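Local coordinates for protein dihydrodipicolinate synthase (Aquifex aeolicus, PDB 2EHH) that probably catalyses the condensation of pyruvate with aspartate semialdehyde to 4-hydroxy-tetrahydrodipicolinate, a step of lysine biosynthesis, at residues G16-E21 with E56-F61; I6-T11 with A37-G42; A74-N79 with H86-A91. One frame throughout, in Å; residues are numbered along the deposited sequence.

Contact 1 of 3, residues G16-E21 with E56-F61; sequences GEVDYE and EKVIEF
The phenol ring of Y20 is held between K57 on one face and V18 on the other, and it turns an edge toward F61. K57 NZ stands over the first face, 4.4 Å from the centroid of the Y20 ring and only 17° off the ring normal, a cation-pi contact. On the opposite face, V18 CG1 lies 3.5 Å above the plane of the Y20 ring, displaced toward its rim. The edge is taken by F61 in a T-shaped pair, the planes inclined at 66°; Y20 CD1 rests over the centre of the F61 ring, 3.7 Å from F61 CG. The lysine gets there because its chain bends twice, at chi2 (66°) and chi4, so that the ammonium folds back over the phenol while CB and CG stay beside the phenol oxygen. There Y20 OH approaches K57 CG to 3.0 Å, a close contact and not a hydrogen bond.

These residues lie on the outer layer of a TIM barrel, where helix 20-31 packs beside helix 52-66, and V18 belongs to the small hairpin preceding the first of them. D19 is the N-cap of that helix, its OD1 accepting from A22 N one turn on. Deeper in, V18 CG1 meets V58 CG2 at 4.0 Å, and L23 of helix 20-31 adds to the same apolar layer by touching both V58 and F61. An alanine in place of Y20 would remove the ring on which V18, K57, V58 and F61 converge, and would probably leave the ammonium of K57 without its aromatic face and open a gap between V18 and K57, beside F61. The rim of F61 also reaches the backbone, F61 CZ lying 3.4 Å from Y20 O.

Contact 2 of 3, residues I6-T11 with A37-G42; sequences IVALIT and AILVCG
Strands 6-8 and 37-40 run parallel, their axes 4.7 Å apart and 21° from alignment, with both the N-H and the C=O of V7 bonded to strand 37-40: V7 N donates to A37 O at 3.0 Å and V7 O accepts from L39 N at 2.9 Å. A third bond, L9 N to L39 O, carries the pairing past A8. On the face shared by V7 and I38 the two side chains stand side by side. With CG1 placed between the backbone N and the carbonyl carbon, chi1 61°, V7 lays this methyl alongside I38 CG1 at 3.8 Å. I38 CG2 then fills the space beside L9, 3.7 Å from L9 CD2, and H30 of helix 20-31 covers this outer layer. I6, A8, A37 and L39 line the other face, where A8 CB touches L39 CD2 at 4.1 Å. Beyond the strands two waters continue the ladder. Both donate to L9 O; one also donates to T11 OG1 and accepts from C41 N, 2.9 Å from that nitrogen, and the second links L39 O with G42 N. The inward face, with A8 beside T44 and L39 beside I203, both predicted pyruvate-binding residues, belongs to the first two strands of a TIM barrel.

Contact 3 of 3, residues A74-N79 with H86-A91; sequences AGTGGN and HLTAHA
T76 meets L87, T88 and A91 across a beta-alpha-beta unit of the TIM barrel, in which strand 71-75 is followed by helix 81-93 and strand 98-102. The packing is densest around the T76 side chain. Its CB faces L87 CG at 3.8 Å, its methyl CG2 lies 3.8 Å from A91 CB, and L87 CD2 closes over T76 CA at 3.6 Å. Two residues back along the strand, A74 CB touches A91 CB at 4.0 Å, a distance that two small side chains allow. T76 O is buried here without any polar partner, pressed by the apolar CB and CD2 of L87. Past T76 the contact gives out: G77, G78 and N79 move off from the helix, and N79 turns instead to Y105 and N107, with P48 of the second subunit packing on it. On the helix, A89 points away from the strand, and H86 leads off toward solvent. The side chains of T76 and T88 cross at about a right angle, and a hydrogen bond joins their hydroxyls. With chi1 at 64°, T76 OG1 is turned toward T88 and donates to T88 OG1 at 2.8 Å, an oxygen also hydrogen-bonded to A84 O, one helical turn earlier.

The three contacts follow the barrel from its first strand to its third. Helix 52-66, half of contact 1, lies over both other contacts: V58 CG1 packs 3.6 Å from C41 SG of contact 2, while I59 CD1 lies 3.5 Å from A74 CB of contact 3. E56 O accepts a probable hydrogen bond from H90 NE2, joining this helix to helix 81-93. Contacts 2 and 3 meet within the sheet itself, V40 O and G75 N being 2.9 Å apart. Contact 2 touches the predicted pyruvate site, A8 lying about 4 Å from the T44 side chain; G75 of contact 3 is about 8 Å from the side chains of Y132 and T43, predicted catalytic residues, and V58 of contact 1 about 12 Å from T44.

Contact 1 of 3, residues G16-E21 with E56-F61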
# COMPACT_ATOMS: atom_id res chain seq x y z
N GLY A 16 33.67 7.58 17.87
CA GLY A 16 32.90 8.55 17.11
C GLY A 16 33.53 8.96 15.79
O GLY A 16 33.11 9.92 15.15
N GLU A 17 34.55 8.22 15.37
CA GLU A 17 35.24 8.53 14.12
C GLU A 17 35.27 7.28 13.25
O GLU A 17 35.06 6.17 13.74
CB GLU A 17 36.68 8.97 14.43
CG GLU A 17 37.30 9.87 13.37
CD GLU A 17 36.82 11.31 13.46
OE1 GLU A 17 37.09 12.09 12.52
OE2 GLU A 17 36.19 11.68 14.47
N VAL A 18 35.50 7.45 11.95
CA VAL A 18 35.58 6.30 11.06
C VAL A 18 36.78 5.45 11.50
O VAL A 18 37.88 5.98 11.64
CB VAL A 18 35.77 6.72 9.59
CG1 VAL A 18 36.07 5.50 8.73
CG2 VAL A 18 34.52 7.43 9.08
N ASP A 19 36.54 4.16 11.70
CA ASP A 19 37.58 3.22 12.13
C ASP A 19 38.31 2.66 10.91
O ASP A 19 37.96 1.59 10.39
CB ASP A 19 36.93 2.08 12.92
CG ASP A 19 37.95 1.15 13.57
OD1 ASP A 19 39.14 1.19 13.19
OD2 ASP A 19 37.55 0.37 14.45
N TYR A 20 39.33 3.37 10.45
CA TYR A 20 40.08 2.96 9.27
C TYR A 20 40.82 1.64 9.34
O TYR A 20 40.95 0.95 8.33
CB TYR A 20 41.02 4.09 8.85
CG TYR A 20 40.26 5.25 8.27
CD1 TYR A 20 39.72 5.18 6.98
CD2 TYR A 20 39.99 6.39 9.03
CE1 TYR A 20 38.94 6.21 6.47
CE2 TYR A 20 39.20 7.42 8.53
CZ TYR A 20 38.68 7.32 7.25
OH TYR A 20 37.89 8.33 6.76
N GLU A 21 41.32 1.26 10.51
CA GLU A 21 42.02 -0.01 10.60
C GLU A 21 41.02 -1.15 10.42
O GLU A 21 41.33 -2.17 9.80
CB GLU A 21 42.76 -0.13 11.94
CG GLU A 21 41.91 0.04 13.17
CD GLU A 21 42.76 0.32 14.41
OE1 GLU A 21 43.38 1.41 14.46
OE2 GLU A 21 42.80 -0.53 15.32
N GLU A 56 34.38 11.31 1.14
CA GLU A 56 35.52 11.36 0.24
C GLU A 56 36.75 10.66 0.80
O GLU A 56 37.51 10.05 0.05
CB GLU A 56 35.83 12.81 -0.16
CG GLU A 56 36.06 13.79 0.97
CD GLU A 56 35.98 15.23 0.49
OE1 GLU A 56 36.03 15.47 -0.74
OE2 GLU A 56 35.85 16.14 1.34
N LYS A 57 36.93 10.71 2.12
CA LYS A 57 38.08 10.06 2.75
C LYS A 57 37.94 8.53 2.69
O LYS A 57 38.92 7.82 2.43
CB LYS A 57 38.20 10.51 4.21
CG LYS A 57 39.46 10.05 4.92
CD LYS A 57 40.72 10.67 4.32
CE LYS A 57 41.96 10.39 5.17
NZ LYS A 57 42.14 8.93 5.46
N VAL A 58 36.74 8.03 2.93
CA VAL A 58 36.51 6.59 2.89
C VAL A 58 36.68 6.05 1.48
O VAL A 58 37.27 4.99 1.28
CB VAL A 58 35.09 6.24 3.41
CG1 VAL A 58 34.72 4.81 3.03
CG2 VAL A 58 35.06 6.39 4.93
N ILE A 59 36.15 6.77 0.49
CA ILE A 59 36.26 6.35 -0.89
C ILE A 59 37.74 6.33 -1.30
O ILE A 59 38.24 5.34 -1.83
CB ILE A 59 35.49 7.30 -1.83
CG1 ILE A 59 33.99 7.23 -1.51
CG2 ILE A 59 35.73 6.93 -3.29
CD1 ILE A 59 33.15 8.30 -2.21
N GLU A 60 38.43 7.43 -1.03
CA GLU A 60 39.85 7.53 -1.37
C GLU A 60 40.64 6.42 -0.67
O GLU A 60 41.52 5.80 -1.28
CB GLU A 60 40.36 8.91 -0.95
CG GLU A 60 41.82 9.16 -1.22
CD GLU A 60 42.19 10.61 -0.99
OE1 GLU A 60 41.86 11.15 0.09
OE2 GLU A 60 42.82 11.21 -1.89
N PHE A 61 40.31 6.16 0.59
CA PHE A 61 40.98 5.12 1.37
C PHE A 61 40.73 3.72 0.80
O PHE A 61 41.65 2.91 0.68
CB PHE A 61 40.48 5.16 2.82
CG PHE A 61 41.04 4.06 3.68
CD1 PHE A 61 42.32 4.15 4.21
CD2 PHE A 61 40.28 2.92 3.95
CE1 PHE A 61 42.84 3.12 5.00
CE2 PHE A 61 40.79 1.89 4.74
CZ PHE A 61 42.07 2.00 5.26

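Contact 2 of 3, residues I6-T11 with A37-G42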
# COMPACT_ATOMS: atom_id res chain seq x y z
N ILE A 6 28.81 -8.52 -4.95
CA ILE A 6 29.23 -7.18 -4.51
C ILE A 6 28.71 -6.95 -3.10
O ILE A 6 27.54 -7.17 -2.81
CB ILE A 6 28.64 -6.10 -5.44
CG1 ILE A 6 29.08 -6.35 -6.88
CG2 ILE A 6 29.09 -4.71 -4.98
CD1 ILE A 6 28.50 -5.38 -7.89
N VAL A 7 29.59 -6.52 -2.20
CA VAL A 7 29.17 -6.29 -0.83
C VAL A 7 28.91 -4.82 -0.51
O VAL A 7 29.73 -3.95 -0.82
CB VAL A 7 30.23 -6.84 0.17
CG1 VAL A 7 31.57 -6.13 -0.04
CG2 VAL A 7 29.75 -6.64 1.61
N ALA A 8 27.75 -4.54 0.08
CA ALA A 8 27.41 -3.19 0.50
C ALA A 8 28.10 -3.16 1.87
O ALA A 8 27.56 -3.62 2.87
CB ALA A 8 25.89 -3.03 0.65
N LEU A 9 29.33 -2.65 1.88
CA LEU A 9 30.13 -2.63 3.09
C LEU A 9 29.68 -1.67 4.18
O LEU A 9 29.34 -0.51 3.92
CB LEU A 9 31.58 -2.32 2.72
CG LEU A 9 32.66 -2.84 3.67
CD1 LEU A 9 32.73 -4.35 3.56
CD2 LEU A 9 34.00 -2.22 3.31
N ILE A 10 29.68 -2.16 5.42
CA ILE A 10 29.33 -1.33 6.56
C ILE A 10 30.51 -0.37 6.76
O ILE A 10 31.59 -0.61 6.23
CB ILE A 10 29.22 -2.17 7.86
CG1 ILE A 10 30.52 -2.94 8.08
CG2 ILE A 10 28.04 -3.12 7.76
CD1 ILE A 10 30.63 -3.60 9.45
N THR A 11 30.29 0.71 7.50
CA THR A 11 31.36 1.66 7.79
C THR A 11 31.64 1.56 9.29
O THR A 11 30.85 2.02 10.12
CB THR A 11 30.96 3.11 7.45
OG1 THR A 11 30.66 3.21 6.06
CG2 THR A 11 32.11 4.06 7.78
N ALA A 37 33.40 -7.13 -5.77
CA ALA A 37 33.52 -5.69 -5.61
C ALA A 37 32.99 -5.23 -4.27
O ALA A 37 32.17 -5.90 -3.64
CB ALA A 37 32.78 -4.98 -6.73
N ILE A 38 33.45 -4.07 -3.84
CA ILE A 38 33.01 -3.50 -2.58
C ILE A 38 32.36 -2.16 -2.84
O ILE A 38 32.89 -1.33 -3.59
CB ILE A 38 34.19 -3.29 -1.60
CG1 ILE A 38 34.83 -4.63 -1.26
CG2 ILE A 38 33.69 -2.63 -0.32
CD1 ILE A 38 36.01 -4.52 -0.32
N LEU A 39 31.19 -1.96 -2.25
CA LEU A 39 30.47 -0.71 -2.36
C LEU A 39 30.67 -0.01 -1.03
O LEU A 39 30.26 -0.53 0.01
CB LEU A 39 28.97 -0.95 -2.57
CG LEU A 39 28.05 0.23 -2.22
CD1 LEU A 39 28.30 1.38 -3.18
CD2 LEU A 39 26.60 -0.22 -2.29
N VAL A 40 31.32 1.15 -1.05
CA VAL A 40 31.55 1.89 0.19
C VAL A 40 30.67 3.14 0.22
O VAL A 40 30.36 3.72 -0.82
CB VAL A 40 33.03 2.30 0.33
CG1 VAL A 40 33.90 1.06 0.48
CG2 VAL A 40 33.48 3.11 -0.87
N CYS A 41 30.26 3.53 1.42
CA CYS A 41 29.43 4.71 1.61
C CYS A 41 28.03 4.56 1.04
O CYS A 41 27.46 5.53 0.54
CB CYS A 41 30.11 5.93 1.00
SG CYS A 41 31.67 6.28 1.79
N GLY A 42 27.49 3.35 1.12
CA GLY A 42 26.14 3.12 0.66
C GLY A 42 25.22 3.20 1.87
O GLY A 42 25.66 3.60 2.96
O HOH W 1 30.95 1.90 3.70
O HOH W 2 28.28 0.74 1.73

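Contact 3 of 3, residues A74-N79 with H86-A91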
# COMPACT_ATOMS: atom_id res chain seq x y z
N ALA A 74 31.70 3.53 -5.35
CA ALA A 74 31.44 4.54 -4.33
C ALA A 74 30.01 5.06 -4.35
O ALA A 74 29.46 5.37 -5.40
CB ALA A 74 32.41 5.70 -4.50
N GLY A 75 29.41 5.15 -3.16
CA GLY A 75 28.07 5.69 -3.05
C GLY A 75 28.30 7.19 -3.09
O GLY A 75 28.93 7.74 -2.20
N THR A 76 27.79 7.84 -4.13
CA THR A 76 28.01 9.27 -4.29
C THR A 76 26.75 10.12 -4.46
O THR A 76 26.85 11.32 -4.70
CB THR A 76 28.90 9.54 -5.52
OG1 THR A 76 28.21 9.10 -6.70
CG2 THR A 76 30.21 8.78 -5.41
N GLY A 77 25.58 9.52 -4.32
CA GLY A 77 24.37 10.30 -4.50
C GLY A 77 23.66 10.74 -3.24
O GLY A 77 23.99 10.31 -2.14
N GLY A 78 22.69 11.63 -3.42
CA GLY A 78 21.89 12.14 -2.32
C GLY A 78 20.64 12.64 -3.00
O GLY A 78 20.26 12.11 -4.04
N ASN A 79 19.98 13.66 -2.44
CA ASN A 79 18.79 14.17 -3.11
C ASN A 79 19.01 15.59 -3.64
O ASN A 79 18.06 16.32 -3.89
CB ASN A 79 17.56 14.11 -2.18
CG ASN A 79 17.75 14.90 -0.90
OD1 ASN A 79 18.80 15.50 -0.67
ND2 ASN A 79 16.71 14.90 -0.07
N HIS A 86 29.43 16.77 -7.52
CA HIS A 86 30.72 16.96 -6.87
C HIS A 86 31.29 15.69 -6.27
O HIS A 86 32.46 15.37 -6.47
CB HIS A 86 30.62 18.05 -5.79
CG HIS A 86 30.68 19.44 -6.34
ND1 HIS A 86 31.00 20.53 -5.56
CD2 HIS A 86 30.46 19.92 -7.58
CE1 HIS A 86 30.97 21.63 -6.30
NE2 HIS A 86 30.65 21.28 -7.53
N LEU A 87 30.47 14.94 -5.54
CA LEU A 87 30.94 13.71 -4.92
C LEU A 87 31.28 12.66 -5.97
O LEU A 87 32.23 11.89 -5.80
CB LEU A 87 29.88 13.17 -3.95
CG LEU A 87 30.33 12.02 -3.04
CD1 LEU A 87 31.63 12.39 -2.33
CD2 LEU A 87 29.24 11.72 -2.02
N THR A 88 30.51 12.61 -7.05
CA THR A 88 30.77 11.65 -8.10
C THR A 88 32.07 12.04 -8.80
O THR A 88 32.86 11.18 -9.21
CB THR A 88 29.61 11.60 -9.11
OG1 THR A 88 28.40 11.24 -8.42
CG2 THR A 88 29.88 10.56 -10.18
N ALA A 89 32.31 13.34 -8.93
CA ALA A 89 33.54 13.83 -9.56
C ALA A 89 34.72 13.37 -8.72
O ALA A 89 35.74 12.92 -9.25
CB ALA A 89 33.51 15.36 -9.64
N HIS A 90 34.58 13.48 -7.40
CA HIS A 90 35.63 13.07 -6.47
C HIS A 90 35.96 11.59 -6.64
O HIS A 90 37.13 11.21 -6.73
CB HIS A 90 35.19 13.31 -5.02
CG HIS A 90 36.12 12.74 -4.00
ND1 HIS A 90 37.35 13.30 -3.71
CD2 HIS A 90 36.02 11.63 -3.23
CE1 HIS A 90 37.96 12.56 -2.81
NE2 HIS A 90 37.18 11.54 -2.50
N ALA A 91 34.92 10.75 -6.67
CA ALA A 91 35.10 9.31 -6.84
C ALA A 91 35.91 9.02 -8.10
O ALA A 91 36.79 8.17 -8.11
CB ALA A 91 33.74 8.62 -6.91